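Local coordinates for hemolysin activator protein CdiB (Acinetobacter baumannii ACICU, PDB 6WIL) that probably exports its partner CdiA toxin across the outer membrane in contact-dependent growth inhibition, as a two-partner secretion transporter of the Omp85 superfamily, at residues 73-78 against 166-171; 143-148 against 159-164; 172-177 against 189-194. All coordinates share one frame; numbering follows the deposited sequence.

Interaction 1: 73-78 against 166-171; sequences LQQFNF and GDIVNL
I168 makes its closest approach to both Q75 and F76 with its terminal methyl, CD1. Q75 meets it with the carbonyl end of its amide, OE1 lying 3.8 Å from I168 CD1. This is a van der Waals contact between a polar atom and an aliphatic one. The ring of F76 comes in obliquely, CE2 standing 4.3 Å from the same CD1, and the branch methyl CG2 of I168 also comes within 4.4 Å of F76 CZ.

Extended torsions bring the groups together over backbones that stay well apart, with 10.9 Å between the CA atoms of Q75 and I168. Q75 carries CG anti to its backbone N (chi1 -177°) and continues straight through CD, while I168 holds CD1 anti to CA (chi2 169°). The two side chains slide past one another in opposite directions.

The contact is one place where the two successive POTRA regions of this protein touch: 73-78 spans the end of helix 70-74, the turn and the start of helix 77-85 in the first, and 166-171 is the loop leading into helix 171-181 of the second. The turn is closed by a backbone hydrogen bond from F76 N to L73 O, 2.8 Å long. F76 is buried, backed by I137 and I139 of strand 132-149 and by L62, and it makes a T-shaped (edge-to-face) pair with F116. I168 also touches I139. At the far end of the loop, N170 is the N-cap of helix 171-181: its OD1 accepts from K172 N, while its ND2 donates to K114 O.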
ATOM      1  N   LEU A  73       8.592  25.037 -23.633  1.00 93.94           N
ATOM      2  CA  LEU A  73       7.781  25.951 -22.843  1.00 88.23           C
ATOM      3  C   LEU A  73       6.337  25.487 -22.729  1.00 81.05           C
ATOM      4  O   LEU A  73       5.645  25.877 -21.784  1.00 66.40           O
ATOM      5  CB  LEU A  73       7.825  27.354 -23.443  1.00 82.36           C
ATOM      6  CG  LEU A  73       9.161  28.093 -23.429  1.00 87.36           C
ATOM      7  CD1 LEU A  73       8.905  29.587 -23.399  1.00 75.98           C
ATOM      8  CD2 LEU A  73      10.024  27.666 -22.250  1.00 84.11           C
ATOM      9  N   GLN A  74       5.870  24.667 -23.676  1.00 85.47           N
ATOM     10  CA  GLN A  74       4.483  24.210 -23.659  1.00 76.11           C
ATOM     11  C   GLN A  74       4.145  23.492 -22.360  1.00 77.67           C
ATOM     12  O   GLN A  74       2.992  23.517 -21.914  1.00 63.92           O
ATOM     13  CB  GLN A  74       4.226  23.289 -24.856  1.00 88.82           C
ATOM     14  CG  GLN A  74       2.760  23.060 -25.189  1.00106.04           C
ATOM     15  CD  GLN A  74       2.268  23.962 -26.308  1.00108.16           C
ATOM     16  OE1 GLN A  74       2.651  25.130 -26.396  1.00113.24           O
ATOM     17  NE2 GLN A  74       1.425  23.419 -27.179  1.00103.63           N
ATOM     18  N   GLN A  75       5.140  22.856 -21.737  1.00 77.55           N
ATOM     19  CA  GLN A  75       4.932  22.172 -20.468  1.00 72.06           C
ATOM     20  C   GLN A  75       4.701  23.138 -19.312  1.00 63.36           C
ATOM     21  O   GLN A  75       4.109  22.747 -18.300  1.00 56.28           O
ATOM     22  CB  GLN A  75       6.137  21.278 -20.165  1.00 65.81           C
ATOM     23  CG  GLN A  75       6.019  20.442 -18.900  1.00 81.87           C
ATOM     24  CD  GLN A  75       7.267  19.620 -18.628  1.00 81.95           C
ATOM     25  OE1 GLN A  75       8.298  19.810 -19.271  1.00 69.70           O
ATOM     26  NE2 GLN A  75       7.173  18.696 -17.677  1.00 70.54           N
ATOM     27  N   PHE A  76       5.139  24.392 -19.438  1.00 70.24           N
ATOM     28  CA  PHE A  76       5.135  25.332 -18.324  1.00 56.93           C
ATOM     29  C   PHE A  76       4.058  26.404 -18.432  1.00 48.95           C
ATOM     30  O   PHE A  76       4.072  27.353 -17.642  1.00 44.50           O
ATOM     31  CB  PHE A  76       6.508  25.987 -18.187  1.00 48.27           C
ATOM     32  CG  PHE A  76       7.557  25.070 -17.634  1.00 54.14           C
ATOM     33  CD1 PHE A  76       7.478  24.620 -16.327  1.00 57.56           C
ATOM     34  CD2 PHE A  76       8.617  24.650 -18.422  1.00 55.24           C
ATOM     35  CE1 PHE A  76       8.442  23.775 -15.810  1.00 61.65           C
ATOM     36  CE2 PHE A  76       9.582  23.803 -17.912  1.00 62.70           C
ATOM     37  CZ  PHE A  76       9.497  23.368 -16.602  1.00 47.75           C
ATOM     38  N   ASN A  77       3.114  26.268 -19.367  1.00 63.36           N
ATOM     39  CA  ASN A  77       2.068  27.275 -19.509  1.00 66.44           C
ATOM     40  C   ASN A  77       1.158  27.349 -18.288  1.00 57.73           C
ATOM     41  O   ASN A  77       0.431  28.336 -18.136  1.00 65.47           O
ATOM     42  CB  ASN A  77       1.234  27.016 -20.768  1.00 70.35           C
ATOM     43  CG  ASN A  77       0.568  25.651 -20.764  1.00 83.44           C
ATOM     44  OD1 ASN A  77      -0.282  25.361 -19.920  1.00 93.10           O
ATOM     45  ND2 ASN A  77       0.934  24.812 -21.727  1.00 87.57           N
ATOM     46  N   PHE A  78       1.181  26.338 -17.415  1.00 60.10           N
ATOM     47  CA  PHE A  78       0.370  26.387 -16.203  1.00 57.18           C
ATOM     48  C   PHE A  78       0.809  27.505 -15.266  1.00 46.82           C
ATOM     49  O   PHE A  78       0.028  27.919 -14.402  1.00 45.88           O
ATOM     50  CB  PHE A  78       0.424  25.042 -15.472  1.00 40.63           C
ATOM     51  CG  PHE A  78       1.747  24.754 -14.824  1.00 30.96           C
ATOM     52  CD1 PHE A  78       2.777  24.177 -15.550  1.00 40.05           C
ATOM     53  CD2 PHE A  78       1.960  25.046 -13.485  1.00 35.90           C
ATOM     54  CE1 PHE A  78       3.997  23.905 -14.957  1.00 31.17           C
ATOM     55  CE2 PHE A  78       3.182  24.784 -12.886  1.00 43.47           C
ATOM     56  CZ  PHE A  78       4.201  24.211 -13.623  1.00 36.85           C
ATOM     57  N   GLY A 166      20.066  14.825 -18.416  1.00 47.00           N
ATOM     58  CA  GLY A 166      19.554  15.801 -19.353  1.00 55.76           C
ATOM     59  C   GLY A 166      18.082  16.131 -19.209  1.00 65.49           C
ATOM     60  O   GLY A 166      17.609  17.070 -19.861  1.00 64.50           O
ATOM     61  N   ASP A 167      17.340  15.392 -18.385  1.00 53.44           N
ATOM     62  CA  ASP A 167      15.932  15.684 -18.172  1.00 54.32           C
ATOM     63  C   ASP A 167      15.763  16.861 -17.215  1.00 54.44           C
ATOM     64  O   ASP A 167      16.704  17.305 -16.550  1.00 55.82           O
ATOM     65  CB  ASP A 167      15.198  14.461 -17.623  1.00 49.84           C
ATOM     66  CG  ASP A 167      14.921  13.420 -18.687  1.00 64.21           C
ATOM     67  OD1 ASP A 167      15.381  13.602 -19.833  1.00 81.10           O
ATOM     68  OD2 ASP A 167      14.237  12.421 -18.377  1.00 77.22           O
ATOM     69  N   ILE A 168      14.535  17.360 -17.144  1.00 55.83           N
ATOM     70  CA  ILE A 168      14.206  18.446 -16.229  1.00 60.24           C
ATOM     71  C   ILE A 168      13.990  17.867 -14.837  1.00 36.83           C
ATOM     72  O   ILE A 168      13.278  16.871 -14.669  1.00 43.50           O
ATOM     73  CB  ILE A 168      12.966  19.210 -16.720  1.00 59.00           C
ATOM     74  CG1 ILE A 168      13.227  19.780 -18.117  1.00 59.41           C
ATOM     75  CG2 ILE A 168      12.600  20.318 -15.744  1.00 60.17           C
ATOM     76  CD1 ILE A 168      11.992  20.321 -18.803  1.00 54.94           C
ATOM     77  N   VAL A 169      14.613  18.487 -13.838  1.00 44.65           N
ATOM     78  CA  VAL A 169      14.536  17.994 -12.466  1.00 42.89           C
ATOM     79  C   VAL A 169      13.126  18.201 -11.928  1.00 52.18           C
ATOM     80  O   VAL A 169      12.631  19.333 -11.861  1.00 50.01           O
ATOM     81  CB  VAL A 169      15.569  18.694 -11.576  1.00 41.48           C
ATOM     82  CG1 VAL A 169      15.331  18.339 -10.117  1.00 57.73           C
ATOM     83  CG2 VAL A 169      16.976  18.314 -12.001  1.00 45.16           C
ATOM     84  N   ASN A 170      12.478  17.105 -11.531  1.00 53.99           N
ATOM     85  CA  ASN A 170      11.162  17.145 -10.907  1.00 42.86           C
ATOM     86  C   ASN A 170      11.172  16.288  -9.649  1.00 43.25           C
ATOM     87  O   ASN A 170      11.624  15.139  -9.680  1.00 47.58           O
ATOM     88  CB  ASN A 170      10.072  16.658 -11.862  1.00 42.74           C
ATOM     89  CG  ASN A 170       8.688  17.055 -11.401  1.00 44.84           C
ATOM     90  OD1 ASN A 170       8.144  16.475 -10.461  1.00 50.15           O
ATOM     91  ND2 ASN A 170       8.112  18.056 -12.055  1.00 52.06           N
ATOM     92  N   LEU A 171      10.652  16.842  -8.551  1.00 34.14           N
ATOM     93  CA  LEU A 171      10.696  16.166  -7.261  1.00 43.89           C
ATOM     94  C   LEU A 171       9.804  14.930  -7.208  1.00 48.13           C
ATOM     95  O   LEU A 171      10.061  14.033  -6.398  1.00 42.42           O
ATOM     96  CB  LEU A 171      10.301  17.141  -6.151  1.00 37.78           C
ATOM     97  CG  LEU A 171      10.499  16.687  -4.704  1.00 52.84           C
ATOM     98  CD1 LEU A 171      11.956  16.324  -4.446  1.00 49.61           C
ATOM     99  CD2 LEU A 171      10.037  17.772  -3.748  1.00 54.73           C
TER

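Interaction 2: 143-148 against 159-164; sequences NKIVIQ and TGLPFK
I145 meets L161 and F163 almost entirely with the outer half of its side chain. Its CB points from strand 132-149 toward the loop after helix 154-160, but remains too distant to touch it. At CB the chain divides. The CG2 branch runs anti to the backbone N and comes no nearer than 4.7 Å to L161 CD1. The other branch does the work: CG1 approaches the F163 ring, 4.3 Å from CE1, and CD1 completes the contact, 4.1 Å from F163 CE1 and 4.4 Å from L161 CD1. With chi2 of I145 at 137°, well off a staggered value, the methyl lies against both.

F163 and I145 cross obliquely. A chi1 of 57° places the F163 ring between its own backbone N and carbonyl carbon. There one face is covered by L161 CB, 3.9 Å above the plane and offset toward the rim. L161 and F163 thus also pack against each other, beside I145. No hydrogen bond crosses the interface, and the side-chain contacts are apolar.

Within the second POTRA domain, I145 looks inward from a sheet strand that pairs in parallel with strand 204-213, whose L207 also touches F163. Helix 171-181 completes the surroundings, with L174 and R173 against F163 and L181 against L161, so the loop is packed between this helix and the sheet.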
ATOM      1  N   ASN A 143      22.301  16.975 -14.798  1.00 45.18           N
ATOM      2  CA  ASN A 143      23.545  16.810 -15.533  1.00 51.28           C
ATOM      3  C   ASN A 143      24.124  15.406 -15.411  1.00 48.25           C
ATOM      4  O   ASN A 143      24.374  14.756 -16.433  1.00 56.48           O
ATOM      5  CB  ASN A 143      24.552  17.850 -15.047  1.00 48.70           C
ATOM      6  CG  ASN A 143      25.923  17.682 -15.666  1.00 51.55           C
ATOM      7  OD1 ASN A 143      26.928  17.754 -14.976  1.00 53.41           O
ATOM      8  ND2 ASN A 143      25.969  17.483 -16.988  1.00 43.90           N
ATOM      9  N   LYS A 144      24.341  14.921 -14.187  1.00 48.85           N
ATOM     10  CA  LYS A 144      24.874  13.583 -13.963  1.00 58.92           C
ATOM     11  C   LYS A 144      24.198  12.953 -12.754  1.00 43.53           C
ATOM     12  O   LYS A 144      23.891  13.631 -11.771  1.00 44.72           O
ATOM     13  CB  LYS A 144      26.396  13.588 -13.724  1.00 43.94           C
ATOM     14  CG  LYS A 144      27.215  14.515 -14.613  1.00 66.62           C
ATOM     15  CD  LYS A 144      28.701  14.441 -14.263  1.00 71.46           C
ATOM     16  CE  LYS A 144      28.990  14.900 -12.833  1.00 66.68           C
ATOM     17  NZ  LYS A 144      30.442  14.783 -12.488  1.00 69.81           N
ATOM     18  N   ILE A 145      23.992  11.645 -12.825  1.00 50.25           N
ATOM     19  CA  ILE A 145      23.689  10.851 -11.641  1.00 41.07           C
ATOM     20  C   ILE A 145      25.009  10.289 -11.133  1.00 44.01           C
ATOM     21  O   ILE A 145      25.715   9.588 -11.864  1.00 46.05           O
ATOM     22  CB  ILE A 145      22.677   9.738 -11.950  1.00 52.96           C
ATOM     23  CG1 ILE A 145      21.324  10.354 -12.313  1.00 47.57           C
ATOM     24  CG2 ILE A 145      22.534   8.790 -10.762  1.00 48.67           C
ATOM     25  CD1 ILE A 145      20.652   9.700 -13.494  1.00 57.71           C
ATOM     26  N   VAL A 146      25.368  10.631  -9.900  1.00 41.85           N
ATOM     27  CA  VAL A 146      26.663  10.279  -9.331  1.00 32.85           C
ATOM     28  C   VAL A 146      26.439   9.256  -8.229  1.00 41.63           C
ATOM     29  O   VAL A 146      25.783   9.549  -7.222  1.00 52.26           O
ATOM     30  CB  VAL A 146      27.409  11.512  -8.794  1.00 47.21           C
ATOM     31  CG1 VAL A 146      28.659  11.090  -8.028  1.00 32.76           C
ATOM     32  CG2 VAL A 146      27.777  12.450  -9.937  1.00 39.13           C
ATOM     33  N   ILE A 147      26.987   8.057  -8.418  1.00 41.51           N
ATOM     34  CA  ILE A 147      26.918   7.002  -7.409  1.00 41.77           C
ATOM     35  C   ILE A 147      28.200   7.119  -6.590  1.00 53.02           C
ATOM     36  O   ILE A 147      29.215   6.483  -6.880  1.00 43.72           O
ATOM     37  CB  ILE A 147      26.746   5.620  -8.032  1.00 38.78           C
ATOM     38  CG1 ILE A 147      25.682   5.656  -9.132  1.00 46.69           C
ATOM     39  CG2 ILE A 147      26.367   4.604  -6.965  1.00 37.69           C
ATOM     40  CD1 ILE A 147      24.309   6.101  -8.653  1.00 36.89           C
ATOM     41  N   GLN A 148      28.152   7.955  -5.551  1.00 48.81           N
ATOM     42  CA  GLN A 148      29.329   8.156  -4.713  1.00 39.88           C
ATOM     43  C   GLN A 148      29.704   6.886  -3.961  1.00 50.05           C
ATOM     44  O   GLN A 148      30.878   6.686  -3.623  1.00 46.02           O
ATOM     45  CB  GLN A 148      29.081   9.306  -3.735  1.00 38.80           C
ATOM     46  CG  GLN A 148      30.256   9.626  -2.820  1.00 55.96           C
ATOM     47  CD  GLN A 148      29.969  10.782  -1.883  1.00 72.05           C
ATOM     48  OE1 GLN A 148      30.157  10.673  -0.670  1.00 74.76           O
ATOM     49  NE2 GLN A 148      29.518  11.900  -2.443  1.00 49.73           N
ATOM     50  N   THR A 159      15.795   1.369 -15.012  1.00 51.94           N
ATOM     51  CA  THR A 159      14.471   0.841 -14.690  1.00 36.86           C
ATOM     52  C   THR A 159      13.928   1.403 -13.381  1.00 37.37           C
ATOM     53  O   THR A 159      12.716   1.611 -13.259  1.00 44.74           O
ATOM     54  CB  THR A 159      14.502  -0.690 -14.629  1.00 48.49           C
ATOM     55  OG1 THR A 159      15.402  -1.124 -13.599  1.00 42.11           O
ATOM     56  CG2 THR A 159      14.945  -1.269 -15.963  1.00 34.19           C
ATOM     57  N   GLY A 160      14.798   1.650 -12.399  1.00 31.57           N
ATOM     58  CA  GLY A 160      14.342   2.196 -11.134  1.00 33.65           C
ATOM     59  C   GLY A 160      14.040   3.683 -11.162  1.00 39.60           C
ATOM     60  O   GLY A 160      13.163   4.149 -10.428  1.00 43.66           O
ATOM     61  N   LEU A 161      14.751   4.449 -11.993  1.00 48.26           N
ATOM     62  CA  LEU A 161      14.556   5.895 -12.047  1.00 43.36           C
ATOM     63  C   LEU A 161      13.787   6.260 -13.303  1.00 45.43           C
ATOM     64  O   LEU A 161      14.253   5.949 -14.411  1.00 51.95           O
ATOM     65  CB  LEU A 161      15.891   6.622 -12.028  1.00 36.53           C
ATOM     66  CG  LEU A 161      16.857   6.277 -10.902  1.00 40.18           C
ATOM     67  CD1 LEU A 161      18.121   7.105 -11.053  1.00 42.12           C
ATOM     68  CD2 LEU A 161      16.207   6.524  -9.559  1.00 27.72           C
ATOM     69  N   PRO A 162      12.631   6.919 -13.196  1.00 46.83           N
ATOM     70  CA  PRO A 162      11.875   7.276 -14.404  1.00 39.46           C
ATOM     71  C   PRO A 162      12.436   8.488 -15.133  1.00 60.52           C
ATOM     72  O   PRO A 162      11.762   9.067 -15.988  1.00 62.60           O
ATOM     73  CB  PRO A 162      10.469   7.546 -13.858  1.00 51.11           C
ATOM     74  CG  PRO A 162      10.709   8.008 -12.462  1.00 39.49           C
ATOM     75  CD  PRO A 162      11.883   7.222 -11.963  1.00 41.50           C
ATOM     76  N   PHE A 163      13.667   8.874 -14.809  1.00 58.91           N
ATOM     77  CA  PHE A 163      14.327  10.015 -15.425  1.00 54.22           C
ATOM     78  C   PHE A 163      15.728   9.609 -15.863  1.00 64.66           C
ATOM     79  O   PHE A 163      16.236   8.547 -15.496  1.00 65.50           O
ATOM     80  CB  PHE A 163      14.391  11.212 -14.465  1.00 41.93           C
ATOM     81  CG  PHE A 163      15.081  10.913 -13.164  1.00 47.22           C
ATOM     82  CD1 PHE A 163      16.452  11.070 -13.038  1.00 42.47           C
ATOM     83  CD2 PHE A 163      14.358  10.484 -12.063  1.00 45.18           C
ATOM     84  CE1 PHE A 163      17.091  10.800 -11.840  1.00 42.72           C
ATOM     85  CE2 PHE A 163      14.992  10.211 -10.861  1.00 47.95           C
ATOM     86  CZ  PHE A 163      16.361  10.371 -10.750  1.00 45.53           C
ATOM     87  N   LYS A 164      16.357  10.474 -16.657  1.00 61.41           N
ATOM     88  CA  LYS A 164      17.700  10.231 -17.159  1.00 57.76           C
ATOM     89  C   LYS A 164      18.477  11.538 -17.166  1.00 59.43           C
ATOM     90  O   LYS A 164      17.936  12.612 -16.890  1.00 54.33           O
ATOM     91  CB  LYS A 164      17.680   9.625 -18.567  1.00 48.59           C
ATOM     92  CG  LYS A 164      17.242  10.603 -19.643  1.00 58.63           C
ATOM     93  CD  LYS A 164      17.010   9.898 -20.965  1.00 51.64           C
ATOM     94  CE  LYS A 164      16.032   8.748 -20.793  1.00 70.87           C
ATOM     95  NZ  LYS A 164      15.527   8.231 -22.095  1.00 87.63           N
TER

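Interaction 3: 172-177 against 189-194; sequences KRLDQG and MQITPA. With SO4 (sulfate ion), chain B.
The helix-on-sheet packing of the second POTRA domain, here helix 171-181 over strand 185-193, is carried by L174 on the helix and by M189 and I191, two residues apart on the strand. M189 is modelled as selenomethionine. Its chain leaves the backbone extended and then bends at the selenium (chi3 -85°), which turns the end of the residue onto the helix. SE lies 4.1 Å from L174 CB, and the methyl CE rests 3.8 Å from the backbone carbonyl L174 O. I191 touches the outer end of the leucine instead: the two CD1 methyls of L174 and I191 are 4.2 Å apart, and their side chains cross at about a right angle.

Another face of the helix bears R173, whose extended chain carries the guanidinium to a sulfate ion, probably acquired from the crystallisation liquor. NH1 of R173 gives a fairly straight hydrogen bond to sulfate O3 (3.1 Å, 164°), with O3 at the guanidinium edge and in its plane. The bond from R173 NH2 to sulfate O1 is weak, at 3.3 Å.

R321 of barrel strand 308-326 holds the same sulfate, and Q176 bonds to R325 of that strand and to G280 O. Helix 171-181 thus lies between two layers: the barrel side on one hand, and on the other strand 185-193, which pairs antiparallel with strand 204-213, where L207 backs both M189 and I191.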
ATOM      1  N   LYS A 172       8.762  14.863  -8.040  1.00 39.13           N
ATOM      2  CA  LYS A 172       7.909  13.678  -8.053  1.00 40.43           C
ATOM      3  C   LYS A 172       8.649  12.475  -8.624  1.00 44.11           C
ATOM      4  O   LYS A 172       8.474  11.348  -8.148  1.00 36.69           O
ATOM      5  CB  LYS A 172       6.634  13.947  -8.852  1.00 38.61           C
ATOM      6  CG  LYS A 172       5.601  14.799  -8.134  1.00 37.24           C
ATOM      7  CD  LYS A 172       4.347  14.953  -8.985  1.00 47.44           C
ATOM      8  CE  LYS A 172       4.143  16.395  -9.418  1.00 59.56           C
ATOM      9  NZ  LYS A 172       3.752  17.266  -8.271  1.00 52.63           N
ATOM     10  N   ARG A 173       9.478  12.698  -9.646  1.00 44.23           N
ATOM     11  CA  ARG A 173      10.259  11.618 -10.233  1.00 44.79           C
ATOM     12  C   ARG A 173      11.453  11.242  -9.367  1.00 42.15           C
ATOM     13  O   ARG A 173      11.821  10.064  -9.311  1.00 47.09           O
ATOM     14  CB  ARG A 173      10.715  12.012 -11.638  1.00 40.14           C
ATOM     15  CG  ARG A 173       9.554  12.380 -12.546  1.00 38.72           C
ATOM     16  CD  ARG A 173       9.986  12.603 -13.984  1.00 33.05           C
ATOM     17  NE  ARG A 173       8.825  12.719 -14.857  1.00 40.20           N
ATOM     18  CZ  ARG A 173       8.365  11.741 -15.629  1.00 43.84           C
ATOM     19  NH1 ARG A 173       8.981  10.568 -15.657  1.00 45.98           N
ATOM     20  NH2 ARG A 173       7.293  11.940 -16.382  1.00 41.69           N
ATOM     21  N   LEU A 174      12.060  12.215  -8.682  1.00 35.91           N
ATOM     22  CA  LEU A 174      13.114  11.889  -7.725  1.00 49.42           C
ATOM     23  C   LEU A 174      12.580  10.995  -6.613  1.00 41.90           C
ATOM     24  O   LEU A 174      13.221  10.010  -6.231  1.00 32.62           O
ATOM     25  CB  LEU A 174      13.713  13.166  -7.135  1.00 41.41           C
ATOM     26  CG  LEU A 174      14.346  14.184  -8.084  1.00 53.86           C
ATOM     27  CD1 LEU A 174      15.121  15.232  -7.293  1.00 49.26           C
ATOM     28  CD2 LEU A 174      15.240  13.495  -9.098  1.00 46.93           C
ATOM     29  N   ASP A 175      11.404  11.333  -6.076  1.00 35.51           N
ATOM     30  CA  ASP A 175      10.832  10.552  -4.984  1.00 40.13           C
ATOM     31  C   ASP A 175      10.443   9.155  -5.446  1.00 41.05           C
ATOM     32  O   ASP A 175      10.639   8.178  -4.714  1.00 37.60           O
ATOM     33  CB  ASP A 175       9.616  11.272  -4.400  1.00 42.10           C
ATOM     34  CG  ASP A 175       9.993  12.442  -3.511  1.00 50.08           C
ATOM     35  OD1 ASP A 175      11.200  12.647  -3.257  1.00 54.01           O
ATOM     36  OD2 ASP A 175       9.072  13.156  -3.059  1.00 63.24           O
ATOM     37  N   GLN A 176       9.881   9.043  -6.650  1.00 33.60           N
ATOM     38  CA  GLN A 176       9.525   7.735  -7.182  1.00 40.00           C
ATOM     39  C   GLN A 176      10.758   6.857  -7.334  1.00 46.22           C
ATOM     40  O   GLN A 176      10.786   5.713  -6.862  1.00 34.77           O
ATOM     41  CB  GLN A 176       8.810   7.892  -8.522  1.00 30.39           C
ATOM     42  CG  GLN A 176       8.265   6.589  -9.059  1.00 33.49           C
ATOM     43  CD  GLN A 176       7.207   5.995  -8.146  1.00 47.98           C
ATOM     44  OE1 GLN A 176       6.507   6.720  -7.435  1.00 28.27           O
ATOM     45  NE2 GLN A 176       7.090   4.669  -8.156  1.00 38.31           N
ATOM     46  N   GLY A 177      11.795   7.381  -7.993  1.00 34.44           N
ATOM     47  CA  GLY A 177      13.020   6.618  -8.153  1.00 39.93           C
ATOM     48  C   GLY A 177      13.687   6.293  -6.830  1.00 38.07           C
ATOM     49  O   GLY A 177      14.210   5.193  -6.641  1.00 42.24           O
HETATM   50  N   MSE A 189      20.134  10.639  -0.801  1.00 49.48           N
HETATM   51  CA  MSE A 189      19.995  11.403  -2.034  1.00 48.09           C
HETATM   52  C   MSE A 189      20.208  12.891  -1.755  1.00 66.24           C
HETATM   53  O   MSE A 189      19.598  13.459  -0.848  1.00 62.90           O
HETATM   54  CB  MSE A 189      18.614  11.149  -2.664  1.00 49.05           C
HETATM   55  CG  MSE A 189      18.448  11.644  -4.102  1.00 62.23           C
HETATM   56 SE   MSE A 189      16.661  11.341  -4.892  0.63 62.17          SE
HETATM   57  CE  MSE A 189      16.882   9.508  -5.546  1.00 47.59           C
ATOM     58  N   GLN A 190      21.097  13.511  -2.530  1.00 65.26           N
ATOM     59  CA  GLN A 190      21.380  14.934  -2.423  1.00 55.71           C
ATOM     60  C   GLN A 190      21.398  15.561  -3.808  1.00 48.91           C
ATOM     61  O   GLN A 190      21.795  14.928  -4.790  1.00 51.58           O
ATOM     62  CB  GLN A 190      22.720  15.195  -1.722  1.00 57.71           C
ATOM     63  CG  GLN A 190      22.652  15.100  -0.209  1.00 78.42           C
ATOM     64  CD  GLN A 190      24.024  14.991   0.430  1.00 98.25           C
ATOM     65  OE1 GLN A 190      24.997  14.612  -0.221  1.00 98.93           O
ATOM     66  NE2 GLN A 190      24.106  15.322   1.714  1.00 99.45           N
ATOM     67  N   ILE A 191      20.952  16.812  -3.874  1.00 61.55           N
ATOM     68  CA  ILE A 191      21.000  17.621  -5.087  1.00 51.74           C
ATOM     69  C   ILE A 191      22.070  18.686  -4.900  1.00 59.92           C
ATOM     70  O   ILE A 191      22.088  19.383  -3.878  1.00 64.26           O
ATOM     71  CB  ILE A 191      19.636  18.263  -5.394  1.00 66.80           C
ATOM     72  CG1 ILE A 191      18.670  17.233  -5.983  1.00 63.06           C
ATOM     73  CG2 ILE A 191      19.804  19.461  -6.325  1.00 55.49           C
ATOM     74  CD1 ILE A 191      18.913  16.931  -7.447  1.00 64.86           C
ATOM     75  N   THR A 192      22.965  18.803  -5.876  1.00 51.66           N
ATOM     76  CA  THR A 192      24.028  19.796  -5.869  1.00 54.75           C
ATOM     77  C   THR A 192      24.119  20.439  -7.244  1.00 57.30           C
ATOM     78  O   THR A 192      23.769  19.812  -8.251  1.00 47.49           O
ATOM     79  CB  THR A 192      25.394  19.187  -5.506  1.00 52.32           C
ATOM     80  OG1 THR A 192      25.743  18.182  -6.467  1.00 53.24           O
ATOM     81  CG2 THR A 192      25.369  18.572  -4.113  1.00 65.27           C
ATOM     82  N   PRO A 193      24.577  21.687  -7.316  1.00 62.00           N
ATOM     83  CA  PRO A 193      24.798  22.314  -8.626  1.00 60.77           C
ATOM     84  C   PRO A 193      25.928  21.631  -9.380  1.00 59.51           C
ATOM     85  O   PRO A 193      26.914  21.185  -8.789  1.00 54.81           O
ATOM     86  CB  PRO A 193      25.159  23.763  -8.273  1.00 54.39           C
ATOM     87  CG  PRO A 193      24.650  23.965  -6.877  1.00 61.22           C
ATOM     88  CD  PRO A 193      24.771  22.633  -6.205  1.00 62.32           C
ATOM     89  N   ALA A 194      25.777  21.556 -10.700  1.00 60.01           N
ATOM     90  CA  ALA A 194      26.791  20.947 -11.550  1.00 59.95           C
ATOM     91  C   ALA A 194      27.942  21.916 -11.789  1.00 82.44           C
ATOM     92  O   ALA A 194      27.730  23.113 -12.005  1.00 78.13           O
ATOM     93  CB  ALA A 194      26.181  20.517 -12.883  1.00 63.01           C
TER
HETATM   94  S   SO4 B 601       6.556   8.069 -17.579  0.83 76.78           S
HETATM   95  O1  SO4 B 601       5.747   9.016 -16.814  0.83 53.65           O
HETATM   96  O2  SO4 B 601       5.895   6.766 -17.585  0.83 70.70           O
HETATM   97  O3  SO4 B 601       7.879   7.958 -16.962  0.83 62.97           O
HETATM   98  O4  SO4 B 601       6.706   8.538 -18.954  0.83 77.00           O

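How the interactions relate
Interactions 2 and 3 lie close together, their centres about 8 Å apart, and both belong to the second POTRA domain, where successive helices 154-160 and 171-181 reach the same mixed sheet. They meet directly, L161 CD2 approaching G177 CA to 3.5 Å. Interaction 1 is further off, with centres about 17 Å from interaction 2 and 15 Å from interaction 3. Along the chain, interaction 2 falls wholly between the two partners of interaction 1, and interaction 3 follows. V169 CG1, 4.2 Å from L174 CD1, connects interactions 1 and 3. Together they trace a path from the first POTRA region through the second toward the barrel.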